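Local structure of glycerophosphoryl diester phosphodiesterase (Parabacteroides distasonis, 3MZ2) at residues R127-K132 with E157-I162; L150-Q155 with P178-E183. The protein probably hydrolyses glycerophosphodiesters, as a TIM-barrel enzyme of the glycerophosphodiester phosphodiesterase family. All coordinates share one frame; numbering follows the deposited sequence. Where two conformers were deposited one is given.

How the interactions relate
Both contacts belong to the same sector of the barrel wall, with centres about 10 Å apart on one side of the chain's centre. Along the sequence their segments alternate: 127-132, 150-155, 157-162, 178-183. Each pairs the C-terminal part of a helix with the residues that lead into a later strand, helix 122-129 with strand 160-164 in interaction 1 and helix 144-153 with strand 182-185 in interaction 2. The two strands are parallel neighbours in the sheet, and I162 N with M181 O (3.1 Å) and I162 O with E183 N (3.0 Å) probably form hydrogen bonds between them. Successive helix-strand units are thereby tied together at the ends where the strands begin.

Interaction 1: residues R127-K132 with E157-I162; sequences RWARGK and EPYVMI
R130 lays the aliphatic part of its side chain over one face of the Y159 ring, and this CH-pi packing is the main element of the contact. Its CB sits 3.9 Å from the centroid of the Y159 ring, 24° off the ring normal and displaced toward the CE2-CZ side. Farther out, R130 CG lies 3.6 Å from Y159 CZ, and R130 CD comes within 3.5 Å of Y159 OH. The chain can follow the ring in this way because CG of R130 stands anti to the backbone N (chi1 -169°) and the rest runs extended to NE. The guanidinium is thus carried beyond the phenol, its plane nearly parallel to that of the ring, and ends close to a bound tetraethylene glycol.

Apolar contact with the helix is lighter: A129 CB approaches Y159 CD2 at 4.4 Å. No hydrogen bond joins the two segments. Polar bonding within 127-132 instead shapes the turn, with K132 N bound to A129 O and K132 NZ reaching a lone pair of W128 O in its carbonyl plane (2.9 Å).

R130 is the first residue beyond helix 122-129, and Y159 immediately precedes strand 160-164. Y159 also packs on I126 of that helix and shares a backbone hydrogen bond with L135, the first residue of the neighbouring parallel strand 135-137.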
ATOM      1  N   ARG A 127     -21.186  -5.016 -11.948  1.00 14.65           N
ATOM      2  CA  ARG A 127     -22.433  -5.325 -12.662  0.50 15.78           C
ATOM      3  C   ARG A 127     -23.608  -4.509 -12.127  1.00 15.29           C
ATOM      4  O   ARG A 127     -24.426  -3.984 -12.886  1.00 15.03           O
ATOM      5  CB  ARG A 127     -22.758  -6.819 -12.565  0.50 16.60           C
ATOM      6  CG  ARG A 127     -21.810  -7.717 -13.367  0.50 19.68           C
ATOM      7  CD  ARG A 127     -22.445  -9.103 -13.654  0.50 24.20           C
ATOM      8  NE  ARG A 127     -23.766  -8.957 -14.246  0.50 27.65           N
ATOM      9  CZ  ARG A 127     -24.749  -9.837 -14.104  0.50 30.49           C
ATOM     10  NH1 ARG A 127     -24.541 -10.947 -13.409  0.50 31.32           N
ATOM     11  NH2 ARG A 127     -25.930  -9.610 -14.673  0.50 30.96           N
ATOM     12  N   TRP A 128     -23.666  -4.369 -10.814  1.00 13.53           N
ATOM     13  CA  TRP A 128     -24.694  -3.562 -10.150  1.00 14.17           C
ATOM     14  C   TRP A 128     -24.542  -2.071 -10.380  1.00 14.00           C
ATOM     15  O   TRP A 128     -25.505  -1.354 -10.541  1.00 13.45           O
ATOM     16  CB  TRP A 128     -24.633  -3.836  -8.654  1.00 14.76           C
ATOM     17  CG  TRP A 128     -25.544  -2.942  -7.857  1.00 17.56           C
ATOM     18  CD1 TRP A 128     -26.898  -3.116  -7.650  1.00 19.63           C
ATOM     19  CD2 TRP A 128     -25.196  -1.723  -7.223  1.00 16.50           C
ATOM     20  NE1 TRP A 128     -27.395  -2.071  -6.900  1.00 20.55           N
ATOM     21  CE2 TRP A 128     -26.371  -1.198  -6.638  1.00 17.58           C
ATOM     22  CE3 TRP A 128     -23.997  -1.004  -7.081  1.00 19.90           C
ATOM     23  CZ2 TRP A 128     -26.367   0.009  -5.888  1.00 19.43           C
ATOM     24  CZ3 TRP A 128     -24.011   0.214  -6.367  1.00 17.53           C
ATOM     25  CH2 TRP A 128     -25.191   0.696  -5.798  1.00 17.97           C
ATOM     26  N   ALA A 129     -23.314  -1.600 -10.427  1.00 12.30           N
ATOM     27  CA  ALA A 129     -23.070  -0.162 -10.500  1.00 13.54           C
ATOM     28  C   ALA A 129     -23.470   0.435 -11.861  1.00 13.87           C
ATOM     29  O   ALA A 129     -23.788   1.621 -11.940  1.00 14.23           O
ATOM     30  CB  ALA A 129     -21.606   0.136 -10.185  1.00 11.26           C
ATOM     31  N   ARG A 130     -23.391  -0.357 -12.929  1.00 13.95           N
ATOM     32  CA  ARG A 130     -23.621   0.148 -14.282  0.50 14.88           C
ATOM     33  C   ARG A 130     -25.003   0.801 -14.368  1.00 14.96           C
ATOM     34  O   ARG A 130     -26.015   0.122 -14.140  1.00 14.97           O
ATOM     35  CB  ARG A 130     -23.529  -0.997 -15.289  0.50 15.42           C
ATOM     36  CG  ARG A 130     -23.481  -0.578 -16.766  0.50 16.89           C
ATOM     37  CD  ARG A 130     -23.465  -1.827 -17.655  0.50 21.17           C
ATOM     38  NE  ARG A 130     -23.716  -1.594 -19.076  0.50 24.20           N
ATOM     39  CZ  ARG A 130     -23.881  -2.582 -19.957  0.50 26.85           C
ATOM     40  NH1 ARG A 130     -23.819  -3.848 -19.550  0.50 27.24           N
ATOM     41  NH2 ARG A 130     -24.099  -2.307 -21.238  0.50 28.36           N
ATOM     42  N   GLY A 131     -25.048   2.098 -14.691  1.00 15.37           N
ATOM     43  CA  GLY A 131     -26.326   2.824 -14.794  1.00 15.83           C
ATOM     44  C   GLY A 131     -26.870   3.386 -13.497  1.00 16.31           C
ATOM     45  O   GLY A 131     -27.960   4.001 -13.490  1.00 17.93           O
ATOM     46  N   LYS A 132     -26.163   3.136 -12.389  1.00 14.90           N
ATOM     47  CA  LYS A 132     -26.544   3.668 -11.094  1.00 15.03           C
ATOM     48  C   LYS A 132     -25.528   4.629 -10.480  1.00 14.86           C
ATOM     49  O   LYS A 132     -25.913   5.630  -9.879  1.00 14.86           O
ATOM     50  CB  LYS A 132     -26.798   2.555 -10.099  1.00 15.87           C
ATOM     51  CG  LYS A 132     -27.838   1.561 -10.529  1.00 16.34           C
ATOM     52  CD  LYS A 132     -28.041   0.529  -9.447  1.00 17.17           C
ATOM     53  CE  LYS A 132     -28.940  -0.587  -9.939  1.00 16.54           C
ATOM     54  NZ  LYS A 132     -28.361  -1.561 -10.968  1.00 15.69           N
ATOM     55  N   GLU A 157     -15.033   1.372 -18.289  1.00 11.56           N
ATOM     56  CA  GLU A 157     -14.424   2.712 -18.103  1.00 11.69           C
ATOM     57  C   GLU A 157     -15.355   3.830 -17.708  1.00 11.05           C
ATOM     58  O   GLU A 157     -14.923   4.733 -16.960  1.00 12.84           O
ATOM     59  CB  GLU A 157     -13.653   3.159 -19.323  1.00 11.88           C
ATOM     60  CG  GLU A 157     -12.570   2.154 -19.833  1.00 12.98           C
ATOM     61  CD  GLU A 157     -13.044   1.248 -20.967  1.00 13.92           C
ATOM     62  OE1 GLU A 157     -14.245   0.874 -21.013  1.00 13.97           O
ATOM     63  OE2 GLU A 157     -12.199   0.888 -21.831  1.00 14.99           O
ATOM     64  N   PRO A 158     -16.611   3.820 -18.209  1.00 12.24           N
ATOM     65  CA  PRO A 158     -17.501   4.917 -17.785  1.00 12.41           C
ATOM     66  C   PRO A 158     -18.003   4.878 -16.348  1.00 12.87           C
ATOM     67  O   PRO A 158     -18.684   5.818 -15.910  1.00 13.64           O
ATOM     68  CB  PRO A 158     -18.708   4.771 -18.739  1.00 13.04           C
ATOM     69  CG  PRO A 158     -18.163   4.029 -19.933  1.00 13.94           C
ATOM     70  CD  PRO A 158     -17.132   3.098 -19.389  1.00 12.44           C
ATOM     71  N   TYR A 159     -17.746   3.795 -15.617  1.00 12.91           N
ATOM     72  CA  TYR A 159     -18.296   3.648 -14.277  1.00 13.65           C
ATOM     73  C   TYR A 159     -17.357   3.002 -13.261  1.00 13.57           C
ATOM     74  O   TYR A 159     -17.773   2.728 -12.138  1.00 13.64           O
ATOM     75  CB  TYR A 159     -19.670   2.952 -14.259  1.00 15.81           C
ATOM     76  CG  TYR A 159     -19.735   1.607 -14.924  1.00 13.30           C
ATOM     77  CD1 TYR A 159     -19.875   1.495 -16.325  1.00 14.34           C
ATOM     78  CD2 TYR A 159     -19.831   0.417 -14.159  1.00 14.89           C
ATOM     79  CE1 TYR A 159     -19.944   0.256 -16.930  1.00 15.54           C
ATOM     80  CE2 TYR A 159     -19.928  -0.811 -14.769  1.00 14.57           C
ATOM     81  CZ  TYR A 159     -19.956  -0.902 -16.139  1.00 15.50           C
ATOM     82  OH  TYR A 159     -20.067  -2.137 -16.724  1.00 18.68           O
ATOM     83  N   VAL A 160     -16.116   2.751 -13.637  1.00 13.12           N
ATOM     84  CA  VAL A 160     -15.130   2.205 -12.678  1.00 12.52           C
ATOM     85  C   VAL A 160     -13.856   3.027 -12.837  1.00 12.15           C
ATOM     86  O   VAL A 160     -13.175   2.935 -13.867  1.00 13.01           O
ATOM     87  CB  VAL A 160     -14.867   0.706 -12.913  1.00 12.34           C
ATOM     88  CG1 VAL A 160     -13.892   0.131 -11.817  1.00 12.57           C
ATOM     89  CG2 VAL A 160     -16.156  -0.108 -12.987  1.00 13.95           C
HETATM   90  N   MSE A 161     -13.557   3.860 -11.840  1.00 11.16           N
HETATM   91  CA  MSE A 161     -12.387   4.750 -11.842  1.00 11.59           C
HETATM   92  C   MSE A 161     -11.270   4.104 -11.050  1.00 11.58           C
HETATM   93  O   MSE A 161     -11.539   3.217 -10.215  1.00 13.25           O
HETATM   94  CB  MSE A 161     -12.704   6.118 -11.205  1.00 12.10           C
HETATM   95  CG  MSE A 161     -13.665   6.900 -12.022  1.00 13.59           C
HETATM   96 SE   MSE A 161     -14.453   8.399 -11.046  0.75 13.88          SE
HETATM   97  CE  MSE A 161     -12.851   9.444 -10.603  1.00 11.57           C
ATOM     98  N   ILE A 162     -10.055   4.585 -11.262  1.00 11.41           N
ATOM     99  CA  ILE A 162      -8.865   4.010 -10.592  1.00 11.75           C
ATOM    100  C   ILE A 162      -8.209   5.080  -9.723  1.00 12.25           C
ATOM    101  O   ILE A 162      -7.951   6.167 -10.190  1.00 10.96           O
ATOM    102  CB  ILE A 162      -7.850   3.496 -11.632  1.00 11.65           C
ATOM    103  CG1 ILE A 162      -8.523   2.473 -12.570  1.00 14.45           C
ATOM    104  CG2 ILE A 162      -6.618   2.853 -10.918  1.00 13.56           C
ATOM    105  CD1 ILE A 162      -7.752   2.238 -13.912  1.00 14.78           C
TER

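Interaction 2: residues L150-Q155 with P178-E183; sequences LITDMQ and PNFMFE
The phenyl group of F180 reaches I151 and T152 through a first torsion that sets CG anti to the carbonyl carbon (chi1 -73°), directing the ring to the last turns of helix 144-153. On the helix, T152 chi1 of -56° places OG1 anti to its own carbonyl carbon, where it meets the far end of that ring.

The apolar part of the contact is made by the gamma methyl of I151. Its CG2 lies at the ring edge, near the ring plane, 3.7 Å from F180 CE1, while I151 CB stands 3.9 Å from the same carbon. T152 contributes its hydroxyl: OG1 is 3.4 Å from F180 CZ and 3.6 Å from F180 CE1, approaching obliquely, with the two side chains crossing at about a right angle. No hydrogen bond links the segments, yet the hydroxyl is well provided for beside the ring, since OG1 is hydrogen-bonded to A148 O one turn back in the helix and to N177 ND2. N177 OD1 in turn binds N179 N, so this asparagine connects the helix with the turn before F180.

I151 and F180 are buried. Both also touch I162 of strand 160-164, and F173 of helix 167-176 packs against F180. Close by, the helix finishes in a Schellman motif, with Q155 at positive phi. The arrangement is the helix-to-strand packing of a TIM barrel, in which an outer helix and the start of a parallel strand share a hydrophobic layer around the sheet.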
ATOM      1  N   LEU A 150      -9.219  -5.929 -16.272  1.00 14.38           N
ATOM      2  CA  LEU A 150     -10.611  -6.196 -15.887  0.50 14.09           C
ATOM      3  C   LEU A 150     -11.516  -5.065 -16.357  1.00 13.26           C
ATOM      4  O   LEU A 150     -12.551  -5.303 -16.936  1.00 13.77           O
ATOM      5  CB  LEU A 150     -10.762  -6.340 -14.372  0.50 14.52           C
ATOM      6  CG  LEU A 150     -12.178  -6.711 -13.885  0.50 14.29           C
ATOM      7  CD1 LEU A 150     -12.665  -8.019 -14.475  0.50 14.12           C
ATOM      8  CD2 LEU A 150     -12.178  -6.785 -12.348  0.50 16.22           C
ATOM      9  N   ILE A 151     -11.121  -3.816 -16.082  1.00 13.45           N
ATOM     10  CA  ILE A 151     -11.967  -2.665 -16.473  1.00 12.69           C
ATOM     11  C   ILE A 151     -12.087  -2.571 -18.023  1.00 13.41           C
ATOM     12  O   ILE A 151     -13.188  -2.373 -18.582  1.00 13.61           O
ATOM     13  CB  ILE A 151     -11.424  -1.346 -15.916  1.00 13.98           C
ATOM     14  CG1 ILE A 151     -11.479  -1.394 -14.391  1.00 13.55           C
ATOM     15  CG2 ILE A 151     -12.245  -0.157 -16.410  1.00 12.94           C
ATOM     16  CD1 ILE A 151     -10.696  -0.211 -13.687  1.00 15.41           C
ATOM     17  N   THR A 152     -10.959  -2.760 -18.724  1.00 12.15           N
ATOM     18  CA  THR A 152     -10.922  -2.690 -20.155  1.00 12.63           C
ATOM     19  C   THR A 152     -11.749  -3.799 -20.784  1.00 12.94           C
ATOM     20  O   THR A 152     -12.563  -3.557 -21.684  1.00 14.20           O
ATOM     21  CB  THR A 152      -9.503  -2.700 -20.716  1.00 13.60           C
ATOM     22  OG1 THR A 152      -8.785  -1.622 -20.115  1.00 11.91           O
ATOM     23  CG2 THR A 152      -9.489  -2.511 -22.274  1.00 14.27           C
ATOM     24  N   ASP A 153     -11.535  -5.030 -20.312  1.00 12.31           N
ATOM     25  CA  ASP A 153     -12.227  -6.209 -20.896  1.00 13.69           C
ATOM     26  C   ASP A 153     -13.750  -6.099 -20.722  1.00 14.18           C
ATOM     27  O   ASP A 153     -14.516  -6.559 -21.567  1.00 14.07           O
ATOM     28  CB  ASP A 153     -11.797  -7.513 -20.219  1.00 13.85           C
ATOM     29  CG  ASP A 153     -10.329  -7.946 -20.538  1.00 17.91           C
ATOM     30  OD1 ASP A 153      -9.608  -7.317 -21.344  1.00 15.91           O
ATOM     31  OD2 ASP A 153      -9.916  -8.951 -19.929  1.00 17.60           O
HETATM   32  N   MSE A 154     -14.177  -5.463 -19.635  1.00 15.22           N
HETATM   33  CA  MSE A 154     -15.591  -5.332 -19.246  0.50 15.76           C
HETATM   34  C   MSE A 154     -16.230  -4.083 -19.856  1.00 16.09           C
HETATM   35  O   MSE A 154     -17.444  -3.859 -19.685  1.00 15.86           O
HETATM   36  CB  MSE A 154     -15.738  -5.230 -17.713  0.50 16.10           C
HETATM   37  CG  MSE A 154     -15.336  -6.484 -16.958  0.50 17.46           C
HETATM   38 SE   MSE A 154     -15.788  -6.415 -15.083  0.38 23.70          SE
HETATM   39  CE  MSE A 154     -17.743  -6.480 -15.237  0.50 20.44           C
ATOM     40  N   GLN A 155     -15.419  -3.268 -20.538  1.00 14.81           N
ATOM     41  CA  GLN A 155     -15.871  -1.975 -21.102  1.00 14.84           C
ATOM     42  C   GLN A 155     -16.506  -1.150 -19.996  1.00 13.19           C
ATOM     43  O   GLN A 155     -17.468  -0.448 -20.237  1.00 13.67           O
ATOM     44  CB  GLN A 155     -16.769  -2.168 -22.339  1.00 16.44           C
ATOM     45  CG  GLN A 155     -16.115  -3.098 -23.381  1.00 18.49           C
ATOM     46  CD  GLN A 155     -16.987  -3.390 -24.618  1.00 22.84           C
ATOM     47  OE1 GLN A 155     -16.731  -4.337 -25.345  1.00 34.10           O
ATOM     48  NE2 GLN A 155     -17.950  -2.566 -24.869  1.00 27.59           N
ATOM     49  N   PRO A 178      -6.297   4.817 -22.606  1.00 13.62           N
ATOM     50  CA  PRO A 178      -6.510   6.258 -22.373  1.00 13.67           C
ATOM     51  C   PRO A 178      -7.920   6.703 -22.092  1.00 13.88           C
ATOM     52  O   PRO A 178      -8.172   7.905 -21.928  1.00 15.76           O
ATOM     53  CB  PRO A 178      -6.027   6.888 -23.696  1.00 14.04           C
ATOM     54  CG  PRO A 178      -6.266   5.833 -24.690  1.00 16.65           C
ATOM     55  CD  PRO A 178      -5.876   4.562 -23.994  1.00 16.57           C
ATOM     56  N   ASN A 179      -8.860   5.766 -22.065  1.00 13.24           N
ATOM     57  CA  ASN A 179     -10.222   6.052 -21.668  1.00 14.18           C
ATOM     58  C   ASN A 179     -10.432   5.897 -20.165  1.00 12.60           C
ATOM     59  O   ASN A 179     -11.516   6.144 -19.666  1.00 14.57           O
ATOM     60  CB  ASN A 179     -11.179   5.159 -22.444  1.00 14.91           C
ATOM     61  CG  ASN A 179     -11.245   5.524 -23.939  1.00 19.12           C
ATOM     62  OD1 ASN A 179     -11.144   6.702 -24.317  1.00 25.52           O
ATOM     63  ND2 ASN A 179     -11.302   4.528 -24.776  1.00 27.54           N
ATOM     64  N   PHE A 180      -9.405   5.506 -19.413  1.00 11.93           N
ATOM     65  CA  PHE A 180      -9.576   5.428 -17.966  1.00 11.04           C
ATOM     66  C   PHE A 180      -9.757   6.818 -17.330  1.00 11.54           C
ATOM     67  O   PHE A 180      -9.151   7.822 -17.759  1.00 12.28           O
ATOM     68  CB  PHE A 180      -8.364   4.810 -17.311  1.00 11.13           C
ATOM     69  CG  PHE A 180      -8.172   3.320 -17.503  1.00 12.47           C
ATOM     70  CD1 PHE A 180      -9.234   2.415 -17.528  1.00 15.18           C
ATOM     71  CD2 PHE A 180      -6.879   2.816 -17.542  1.00 11.76           C
ATOM     72  CE1 PHE A 180      -8.994   1.050 -17.711  1.00 13.92           C
ATOM     73  CE2 PHE A 180      -6.632   1.475 -17.678  1.00 13.61           C
ATOM     74  CZ  PHE A 180      -7.672   0.595 -17.744  1.00 11.88           C
HETATM   75  N   MSE A 181     -10.551   6.859 -16.275  1.00 11.00           N
HETATM   76  CA  MSE A 181     -10.731   8.056 -15.452  1.00 11.56           C
HETATM   77  C   MSE A 181     -10.106   7.798 -14.096  1.00 11.13           C
HETATM   78  O   MSE A 181     -10.268   6.700 -13.564  1.00 12.24           O
HETATM   79  CB  MSE A 181     -12.204   8.362 -15.341  1.00 12.57           C
HETATM   80  CG  MSE A 181     -12.659   9.523 -14.505  1.00 14.15           C
HETATM   81 SE   MSE A 181     -12.595  11.166 -15.557  0.75 13.25          SE
HETATM   82  CE  MSE A 181     -12.101  12.344 -14.108  1.00 15.16           C
ATOM     83  N   PHE A 182      -9.460   8.814 -13.519  1.00 10.33           N
ATOM     84  CA  PHE A 182      -8.717   8.655 -12.291  1.00 11.28           C
ATOM     85  C   PHE A 182      -9.250   9.470 -11.123  1.00 11.40           C
ATOM     86  O   PHE A 182      -9.686  10.629 -11.316  1.00 13.05           O
ATOM     87  CB  PHE A 182      -7.260   9.063 -12.536  1.00 11.83           C
ATOM     88  CG  PHE A 182      -6.596   8.215 -13.561  1.00 10.68           C
ATOM     89  CD1 PHE A 182      -6.338   6.883 -13.298  1.00 11.40           C
ATOM     90  CD2 PHE A 182      -6.276   8.736 -14.796  1.00 12.96           C
ATOM     91  CE1 PHE A 182      -5.758   6.077 -14.258  1.00 13.37           C
ATOM     92  CE2 PHE A 182      -5.704   7.936 -15.795  1.00 13.15           C
ATOM     93  CZ  PHE A 182      -5.401   6.628 -15.520  1.00 13.45           C
ATOM     94  N   GLU A 183      -9.123   8.883  -9.925  1.00 10.79           N
ATOM     95  CA  GLU A 183      -9.062   9.685  -8.694  1.00 10.19           C
ATOM     96  C   GLU A 183      -7.555   9.804  -8.372  1.00 11.49           C
ATOM     97  O   GLU A 183      -6.912   8.824  -8.095  1.00 12.12           O
ATOM     98  CB  GLU A 183      -9.808   9.024  -7.531  1.00 11.32           C
ATOM     99  CG  GLU A 183      -9.616   9.839  -6.262  1.00 12.08           C
ATOM    100  CD  GLU A 183     -10.198   9.218  -5.038  1.00 14.80           C
ATOM    101  OE1 GLU A 183     -11.432   8.965  -5.036  1.00 14.41           O
ATOM    102  OE2 GLU A 183      -9.416   9.080  -4.073  1.00 15.85           O
TER